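Local coordinates for cellulose-binding protein (PDB 2YHG) that probably acts as a glycosyl-bond hydrolase that binds polysaccharide, this piece carrying its nucleoside hydrolase-like domain and its C-terminal domain, at residues A[160-163]-A[164-168]; A[313-316]-A[317-321]; A[322-326]-A[327-331]. All blocks are in the same frame, centred on the assembly; numbering follows the deposited sequence. Where two conformers were deposited one is given.

Contact 1: A[160-163]-A[164-168]; sequences AVWK and VQNTR
The carbonyl oxygen of Lys163 collects two donors near the C-terminal end of helix 155-167. Thr167 OG1 gives its hydrogen to Lys163 O over 2.7 Å, and the backbone N of Asn166 adds a weak bond to the same oxygen. The hydroxyl can turn back on the preceding turn because OG1 sits between the backbone N and the carbonyl carbon of Thr167 (chi1 59°), while its methyl CG2 also rests near that oxygen.

One residue earlier, Trp162 O is shared as well. Asn166 N reaches Trp162 O at 2.9 Å, along a rather bent path, and a water donates one hydrogen to this carbonyl from 2.9 Å. The other hydrogen of that water goes to Gln165 OE1, also 2.9 Å from the water oxygen, so a single molecule clips the Gln165 amide to the backbone. The water lies over the face of the indole on which Asn166 also packs. There Asn166 CB makes a CH-pi contact 4.2 Å from the centroid of the Trp162 six-membered ring, and the amide beyond it runs alongside the indole, its plane only 15° from the ring, with CG 3.8 Å from Trp162 CH2. Earlier in the helix the bonding is straighter: Gln165 N meets Val161 O at 2.8 Å.

Val161 and Val164 look inward to helices 190-198 and 170-178, whereas Lys163 extends its ammonium group to Asp127 and Asn132, and Arg168 pairs with Asp139. Lying away from the metal sites, the contact is structural packing in the nucleoside hydrolase-like domain. Its chemistry implies that a hydroxyl and a water add to the backbone bonding here, giving Lys163 O and Trp162 O each a second kind of donor.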
loop_
_atom_site.group_PDB
_atom_site.type_symbol
_atom_site.label_atom_id
_atom_site.label_comp_id
_atom_site.label_asym_id
_atom_site.label_seq_id
_atom_site.Cartn_x
_atom_site.Cartn_y
_atom_site.Cartn_z
ATOM N N ALA A 160 -21.003 -2.911 0.355
ATOM C CA ALA A 160 -20.662 -4.335 0.512
ATOM C C ALA A 160 -20.958 -4.782 1.947
ATOM O O ALA A 160 -21.615 -5.801 2.180
ATOM C CB ALA A 160 -19.202 -4.544 0.181
ATOM N N VAL A 161 -20.421 -4.055 2.918
ATOM C CA VAL A 161 -20.613 -4.425 4.326
ATOM C C VAL A 161 -22.092 -4.329 4.721
ATOM O O VAL A 161 -22.608 -5.211 5.410
ATOM C CB VAL A 161 -19.706 -3.543 5.237
ATOM C CG1 VAL A 161 -20.066 -3.750 6.704
ATOM C CG2 VAL A 161 -18.251 -3.804 4.975
ATOM N N TRP A 162 -22.783 -3.284 4.272
ATOM C CA TRP A 162 -24.190 -3.124 4.557
ATOM C C TRP A 162 -24.979 -4.328 4.051
ATOM O O TRP A 162 -25.856 -4.857 4.756
ATOM C CB TRP A 162 -24.733 -1.817 3.956
ATOM C CG TRP A 162 -26.155 -1.600 4.273
ATOM C CD1 TRP A 162 -26.661 -0.997 5.394
ATOM C CD2 TRP A 162 -27.275 -2.047 3.526
ATOM N NE1 TRP A 162 -28.017 -1.060 5.390
ATOM C CE2 TRP A 162 -28.431 -1.692 4.252
ATOM C CE3 TRP A 162 -27.419 -2.722 2.327
ATOM C CZ2 TRP A 162 -29.714 -2.017 3.832
ATOM C CZ3 TRP A 162 -28.700 -3.055 1.920
ATOM C CH2 TRP A 162 -29.815 -2.739 2.688
ATOM N N LYS A 163 -24.683 -4.762 2.841
ATOM C CA LYS A 163 -25.414 -5.886 2.277
ATOM C C LYS A 163 -25.152 -7.158 3.098
ATOM O O LYS A 163 -26.082 -7.918 3.376
ATOM C CB LYS A 163 -25.035 -6.108 0.810
ATOM C CG LYS A 163 -25.674 -7.388 0.212
ATOM C CD LYS A 163 -25.340 -7.511 -1.246
ATOM C CE LYS A 163 -26.005 -8.692 -1.881
ATOM N NZ LYS A 163 -25.681 -8.711 -3.341
ATOM N N VAL A 164 -23.910 -7.410 3.472
ATOM C CA VAL A 164 -23.588 -8.563 4.305
ATOM C C VAL A 164 -24.314 -8.478 5.654
ATOM O O VAL A 164 -24.952 -9.463 6.095
ATOM C CB VAL A 164 -22.058 -8.681 4.473
ATOM C CG1 VAL A 164 -21.688 -9.716 5.515
ATOM C CG2 VAL A 164 -21.410 -9.006 3.155
ATOM N N GLN A 165 -24.276 -7.324 6.297
ATOM C CA GLN A 165 -24.986 -7.138 7.548
ATOM C C GLN A 165 -26.480 -7.386 7.396
ATOM O O GLN A 165 -27.130 -7.930 8.275
ATOM C CB GLN A 165 -24.713 -5.755 8.072
ATOM C CG GLN A 165 -25.448 -5.424 9.366
ATOM C CD GLN A 165 -25.208 -3.987 9.764
ATOM O OE1 GLN A 165 -25.390 -3.074 8.971
ATOM N NE2 GLN A 165 -24.746 -3.802 10.977
ATOM N N ASN A 166 -27.034 -7.018 6.256
ATOM C CA ASN A 166 -28.469 -7.087 5.995
ATOM C C ASN A 166 -28.946 -8.484 5.646
ATOM O O ASN A 166 -30.123 -8.725 5.649
ATOM C CB ASN A 166 -28.830 -6.126 4.841
ATOM C CG ASN A 166 -30.293 -6.042 4.564
ATOM O OD1 ASN A 166 -30.746 -6.323 3.443
ATOM N ND2 ASN A 166 -31.011 -5.470 5.494
ATOM N N THR A 167 -28.031 -9.375 5.293
ATOM C CA THR A 167 -28.403 -10.671 4.741
ATOM C C THR A 167 -27.803 -11.873 5.448
ATOM O O THR A 167 -28.189 -13.008 5.113
ATOM C CB THR A 167 -28.059 -10.774 3.243
ATOM O OG1 THR A 167 -26.645 -10.578 3.073
ATOM C CG2 THR A 167 -28.830 -9.743 2.409
ATOM N N ARG A 168 -26.863 -11.674 6.364
ATOM C CA ARG A 168 -26.134 -12.771 7.001
ATOM C C ARG A 168 -26.250 -12.704 8.506
ATOM O O ARG A 168 -26.726 -11.723 9.086
ATOM C CB ARG A 168 -24.656 -12.788 6.591
ATOM C CG ARG A 168 -24.486 -12.792 5.084
ATOM C CD ARG A 168 -23.099 -13.234 4.675
ATOM N NE ARG A 168 -22.887 -12.988 3.267
ATOM C CZ ARG A 168 -21.700 -13.076 2.658
ATOM N NH1 ARG A 168 -20.614 -13.354 3.338
ATOM N NH2 ARG A 168 -21.603 -12.806 1.371
HETATM O O HOH W 1 -27.346 -3.758 6.938
#

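Contact 2: A[313-316]-A[317-321]; sequences NDFQ and ARMDW. With ZN (zinc ion), chain I; BTB (2-[bis-(2-hydroxy-ethyl)-amino]-2-hydroxymethyl-propane-1,3-diol), chain M.
A zinc site and a pocket holding a Bis-Tris molecule flank one stretch of helix 308-323, and residues four apart along the helix serve each of them: Gln316 with Asp320 at the zinc, Asp314 with Arg318 at the pocket. The second pair forms an i to i+4 salt bridge. Arg318 NE donates to Asp314 OD1 at 2.8 Å, arriving on the syn side but 34° out of the carboxylate plane, with the carboxylate and guanidinium planes 80° apart. Bis-Tris O8 lies by both groups: it takes a hydrogen bond from Arg318 NH2 at 3.0 Å and makes a weak one to Asp314 OD2. His333 also bonds Asp314 OD1, while Glu56, Asn55 and the Val52 carbonyl hold the far end of Arg318. With Trp321 CH2 lying 3.6 Å above the guanidinium plane as well, little rotation should remain to that group.

At the zinc, Asp320 OD1 binds the ion at 2.1 Å, joined by three waters, His227 and O2 of an ethanediol. Gln316, one turn back, acts in the second shell. Its NE2 donates to a zinc-bound water that in turn gives a short 2.6 Å hydrogen bond to Asp320 OD2, and its backbone O accepts from another zinc-bound water at 2.8 Å. The helix thus positions two ligand waters as well as the carboxylate. Toward helices 217-225 and 42-52, Phe315 and Met319 lie side by side, both touching Ile224 and Val52, in a Met-aromatic contact in which Met319 SD approaches Phe315 CE1 obliquely to 3.8 Å.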
loop_
_atom_site.group_PDB
_atom_site.type_symbol
_atom_site.label_atom_id
_atom_site.label_comp_id
_atom_site.label_asym_id
_atom_site.label_seq_id
_atom_site.Cartn_x
_atom_site.Cartn_y
_atom_site.Cartn_z
ATOM N N ASN A 313 12.991 6.064 -7.080
ATOM C CA ASN A 313 13.846 5.255 -7.928
ATOM C C ASN A 313 13.082 4.037 -8.442
ATOM O O ASN A 313 13.228 3.628 -9.602
ATOM C CB ASN A 313 15.114 4.833 -7.191
ATOM C CG ASN A 313 16.053 5.978 -6.958
ATOM O OD1 ASN A 313 15.757 7.156 -7.230
ATOM N ND2 ASN A 313 17.220 5.633 -6.415
ATOM N N ASP A 314 12.241 3.453 -7.582
ATOM C CA ASP A 314 11.406 2.337 -7.953
ATOM C C ASP A 314 10.540 2.680 -9.171
ATOM O O ASP A 314 10.498 1.932 -10.153
ATOM C CB ASP A 314 10.558 1.947 -6.753
ATOM C CG ASP A 314 9.654 0.788 -7.004
ATOM O OD1 ASP A 314 10.076 -0.247 -7.574
ATOM O OD2 ASP A 314 8.488 0.873 -6.606
ATOM N N PHE A 315 9.809 3.777 -9.111
ATOM C CA PHE A 315 8.891 4.123 -10.189
ATOM C C PHE A 315 9.685 4.448 -11.461
ATOM O O PHE A 315 9.288 4.085 -12.546
ATOM C CB PHE A 315 8.020 5.277 -9.722
ATOM C CG PHE A 315 6.853 5.659 -10.632
ATOM C CD1 PHE A 315 6.278 4.811 -11.521
ATOM C CD2 PHE A 315 6.270 6.899 -10.470
ATOM C CE1 PHE A 315 5.165 5.193 -12.256
ATOM C CE2 PHE A 315 5.139 7.279 -11.177
ATOM C CZ PHE A 315 4.588 6.425 -12.077
ATOM N N GLN A 316 10.796 5.147 -11.313
ATOM C CA GLN A 316 11.681 5.442 -12.459
ATOM C C GLN A 316 12.073 4.159 -13.178
ATOM O O GLN A 316 11.969 4.066 -14.414
ATOM C CB GLN A 316 12.881 6.236 -11.998
ATOM C CG GLN A 316 13.889 6.486 -13.095
ATOM C CD GLN A 316 15.167 7.150 -12.652
ATOM O OE1 GLN A 316 15.260 7.745 -11.583
ATOM N NE2 GLN A 316 16.185 7.060 -13.505
ATOM N N ALA A 317 12.569 3.167 -12.439
ATOM C CA ALA A 317 12.990 1.910 -13.046
ATOM C C ALA A 317 11.830 1.199 -13.684
ATOM O O ALA A 317 11.980 0.639 -14.775
ATOM C CB ALA A 317 13.655 1.017 -12.010
ATOM N N ARG A 318 10.656 1.212 -13.040
ATOM C CA ARG A 318 9.518 0.497 -13.610
ATOM C C ARG A 318 9.005 1.130 -14.906
ATOM O O ARG A 318 8.517 0.415 -15.776
ATOM C CB ARG A 318 8.420 0.348 -12.564
ATOM C CG ARG A 318 8.797 -0.571 -11.439
ATOM C CD ARG A 318 7.810 -0.502 -10.297
ATOM N NE ARG A 318 8.148 -1.395 -9.195
ATOM C CZ ARG A 318 7.944 -2.694 -9.185
ATOM N NH1 ARG A 318 7.249 -3.284 -10.137
ATOM N NH2 ARG A 318 8.417 -3.399 -8.174
ATOM N N MET A 319 9.114 2.440 -15.039
ATOM C CA MET A 319 8.792 3.061 -16.309
ATOM C C MET A 319 9.819 2.737 -17.389
ATOM O O MET A 319 9.481 2.710 -18.575
ATOM C CB MET A 319 8.616 4.561 -16.166
ATOM C CG MET A 319 7.400 4.949 -15.328
ATOM S SD MET A 319 5.821 4.263 -15.883
ATOM C CE MET A 319 5.710 5.000 -17.492
ATOM N N ASP A 320 11.053 2.425 -17.001
ATOM C CA ASP A 320 12.011 1.817 -17.919
ATOM C C ASP A 320 11.586 0.429 -18.325
ATOM O O ASP A 320 11.680 0.090 -19.509
ATOM C CB ASP A 320 13.402 1.813 -17.303
ATOM C CG ASP A 320 13.932 3.209 -17.031
ATOM O OD1 ASP A 320 13.386 4.203 -17.610
ATOM O OD2 ASP A 320 14.911 3.319 -16.248
ATOM N N TRP A 321 11.132 -0.382 -17.378
ATOM C CA TRP A 321 10.595 -1.681 -17.722
ATOM C C TRP A 321 9.538 -1.553 -18.813
ATOM O O TRP A 321 9.456 -2.378 -19.718
ATOM C CB TRP A 321 9.987 -2.396 -16.525
ATOM C CG TRP A 321 10.873 -2.733 -15.407
ATOM C CD1 TRP A 321 12.182 -2.411 -15.234
ATOM C CD2 TRP A 321 10.463 -3.385 -14.214
ATOM N NE1 TRP A 321 12.613 -2.830 -14.009
ATOM C CE2 TRP A 321 11.581 -3.440 -13.358
ATOM C CE3 TRP A 321 9.267 -3.950 -13.804
ATOM C CZ2 TRP A 321 11.545 -4.067 -12.106
ATOM C CZ3 TRP A 321 9.224 -4.581 -12.559
ATOM C CH2 TRP A 321 10.344 -4.631 -11.737
HETATM ZN ZN ZN I . 13.714 6.234 -17.513
HETATM C C1 BTB M . 11.749 -5.349 -2.491
HETATM O O1 BTB M . 12.559 -4.412 -3.197
HETATM C C2 BTB M . 10.512 -5.265 -3.355
HETATM C C3 BTB M . 10.932 -5.617 -4.775
HETATM O O3 BTB M . 11.484 -6.918 -4.841
HETATM C C4 BTB M . 9.463 -6.224 -2.857
HETATM O O4 BTB M . 9.125 -5.809 -1.538
HETATM N N BTB M . 10.039 -3.847 -3.389
HETATM C C5 BTB M . 11.071 -2.928 -3.962
HETATM C C6 BTB M . 11.238 -1.648 -3.123
HETATM O O6 BTB M . 12.237 -0.783 -3.682
HETATM C C7 BTB M . 8.710 -3.729 -4.042
HETATM C C8 BTB M . 8.285 -2.279 -4.289
HETATM O O8 BTB M . 8.688 -1.845 -5.578
HETATM O O HOH W 2 15.340 5.883 -16.205
HETATM O O HOH W 3 12.354 6.364 -15.940
HETATM O O HOH W 4 14.262 8.215 -17.322
#

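Contact 3: A[322-326]-A[327-331]; sequences AIESN and YSAAN. With CA (calcium ion), chain D; EDO (1,2-ethanediol), chain L.
An off-axis hydrogen bond closes this turn: Ala329 N donates to Asn326 O at 2.9 Å, yet stands 53° out of the carbonyl plane instead of on a lone pair. The N-H itself points well at the oxygen, with an angle of 160°, so the departure lies on the acceptor side. This is the i to i+3 bond that opens the short 3-10 segment 327-329, and the tightness of such a turn accounts for the steep approach. A weak bond from Ala330 N to Tyr327 O carries the same pattern one residue on.

Side chains meet sparingly around it. The Ala329 methyl meets two oxygens, with CB 3.4 Å from Asn326 O and 3.5 Å from Glu324 OE1. Glu324 brings its carboxylate there by bending at chi2 (-61°), which folds CD and OE1 back beside that methyl. Its other oxygen, OE2, accepts a short 2.5 Å hydrogen bond from O1 of a bound ethanediol, probably a crystallisation additive. The O2 end of the same molecule binds the zinc ion, so Glu324 reaches the zinc site through it. Ser328 OG lies 3.7 Å from Asn326 CB.

Beyond the turn, Asn331 OD1 binds a calcium ion at 2.4 Å, together with Asp366, Asp368, Asp370, Asp420 and the carbonyl of His332; its amide nitrogen is held by the Pro424 carbonyl. Tyr327 stacks on His332 and touches Asp368, which places the 3-10 segment beside that site. The turn follows helix 308-323, whose Ala322 packs on Leu93 of helix 77-93, and the calcium ties the chain, ahead of strand 347-351, to Asp420 at the end of strand 411-420.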
loop_
_atom_site.group_PDB
_atom_site.type_symbol
_atom_site.label_atom_id
_atom_site.label_comp_id
_atom_site.label_asym_id
_atom_site.label_seq_id
_atom_site.Cartn_x
_atom_site.Cartn_y
_atom_site.Cartn_z
ATOM N N ALA A 322 8.674 -0.547 -18.678
ATOM C CA ALA A 322 7.550 -0.372 -19.580
ATOM C C ALA A 322 7.971 -0.128 -21.027
ATOM O O ALA A 322 7.227 -0.475 -21.933
ATOM C CB ALA A 322 6.669 0.781 -19.093
ATOM N N ILE A 323 9.135 0.487 -21.222
ATOM C CA ILE A 323 9.570 0.838 -22.569
ATOM C C ILE A 323 10.752 0.042 -23.120
ATOM O O ILE A 323 11.091 0.207 -24.277
ATOM C CB ILE A 323 9.835 2.348 -22.702
ATOM C CG1 ILE A 323 11.047 2.786 -21.909
ATOM C CG2 ILE A 323 8.578 3.164 -22.363
ATOM C CD1 ILE A 323 11.475 4.186 -22.212
ATOM N N GLU A 324 11.369 -0.806 -22.310
ATOM C CA GLU A 324 12.509 -1.612 -22.750
ATOM C C GLU A 324 12.085 -3.050 -22.984
ATOM O O GLU A 324 11.638 -3.726 -22.066
ATOM C CB GLU A 324 13.626 -1.575 -21.698
ATOM C CG GLU A 324 14.212 -0.196 -21.436
ATOM C CD GLU A 324 14.857 0.465 -22.639
ATOM O OE1 GLU A 324 15.190 -0.229 -23.632
ATOM O OE2 GLU A 324 15.145 1.686 -22.517
ATOM N N SER A 325 12.310 -3.547 -24.203
ATOM C CA SER A 325 11.960 -4.943 -24.484
ATOM C C SER A 325 13.024 -5.919 -23.967
ATOM O O SER A 325 12.748 -7.119 -23.836
ATOM C CB SER A 325 11.718 -5.169 -25.988
ATOM O OG SER A 325 12.866 -4.901 -26.756
ATOM N N ASN A 326 14.216 -5.404 -23.662
ATOM C CA ASN A 326 15.315 -6.246 -23.164
ATOM C C ASN A 326 15.530 -6.044 -21.665
ATOM O O ASN A 326 15.749 -4.908 -21.220
ATOM C CB ASN A 326 16.632 -5.935 -23.888
ATOM C CG ASN A 326 16.601 -6.326 -25.325
ATOM O OD1 ASN A 326 15.950 -7.301 -25.678
ATOM N ND2 ASN A 326 17.222 -5.514 -26.176
ATOM N N TYR A 327 15.590 -7.153 -20.937
ATOM C CA TYR A 327 15.900 -7.137 -19.513
ATOM C C TYR A 327 17.167 -6.357 -19.236
ATOM O O TYR A 327 17.275 -5.660 -18.227
ATOM C CB TYR A 327 16.029 -8.561 -19.007
ATOM C CG TYR A 327 16.171 -8.681 -17.524
ATOM C CD1 TYR A 327 15.045 -8.826 -16.719
ATOM C CD2 TYR A 327 17.426 -8.733 -16.933
ATOM C CE1 TYR A 327 15.169 -8.938 -15.341
ATOM C CE2 TYR A 327 17.550 -8.836 -15.560
ATOM C CZ TYR A 327 16.417 -8.933 -14.778
ATOM O OH TYR A 327 16.563 -9.075 -13.435
ATOM N N SER A 328 18.166 -6.598 -20.067
ATOM C CA SER A 328 19.485 -6.003 -19.915
ATOM C C SER A 328 19.475 -4.480 -19.909
ATOM O O SER A 328 20.455 -3.848 -19.498
ATOM C CB SER A 328 20.412 -6.510 -21.047
ATOM O OG SER A 328 19.967 -6.037 -22.317
ATOM N N ALA A 329 18.387 -3.883 -20.398
ATOM C CA ALA A 329 18.354 -2.439 -20.585
ATOM C C ALA A 329 17.741 -1.665 -19.417
ATOM O O ALA A 329 17.635 -0.459 -19.483
ATOM C CB ALA A 329 17.600 -2.085 -21.872
ATOM N N ALA A 330 17.397 -2.333 -18.323
ATOM C CA ALA A 330 16.824 -1.634 -17.170
ATOM C C ALA A 330 17.367 -2.267 -15.901
ATOM O O ALA A 330 17.870 -3.392 -15.916
ATOM C CB ALA A 330 15.303 -1.695 -17.196
ATOM N N ASN A 331 17.182 -1.558 -14.789
ATOM C CA ASN A 331 17.576 -2.068 -13.492
ATOM C C ASN A 331 16.438 -2.788 -12.790
ATOM O O ASN A 331 15.272 -2.410 -12.925
ATOM C CB ASN A 331 18.098 -0.927 -12.633
ATOM C CG ASN A 331 18.803 -1.411 -11.375
ATOM O OD1 ASN A 331 19.256 -2.556 -11.312
ATOM N ND2 ASN A 331 18.960 -0.525 -10.383
HETATM CA CA CA D . 19.833 -4.286 -9.752
HETATM C C1 EDO L . 14.840 4.416 -20.304
HETATM O O1 EDO L . 15.120 3.019 -20.390
HETATM C C2 EDO L . 15.805 5.066 -19.330
HETATM O O2 EDO L . 15.266 6.322 -18.928
#

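Overall arrangement
Along the chain the three contacts come in series, each a local one between adjoining segments. Contact 1 stands apart, on helix 155-167 of the nucleoside hydrolase-like domain, its centre about 41 Å from that of contact 2 and about 47 Å from that of contact 3, across the centre of the chain. Contacts 2 and 3 follow directly on one another through helix 308-323 and touch, with centres about 10 Å apart. Trp321 NE1 donates to Asn331 O, and Ala330 CB packs against Trp321 and Asp320. Zinc and calcium sites are thereby linked through one helix and its exit turn, which lead to the strands of the mixed sheet, while contact 1 remains structural packing remote from both.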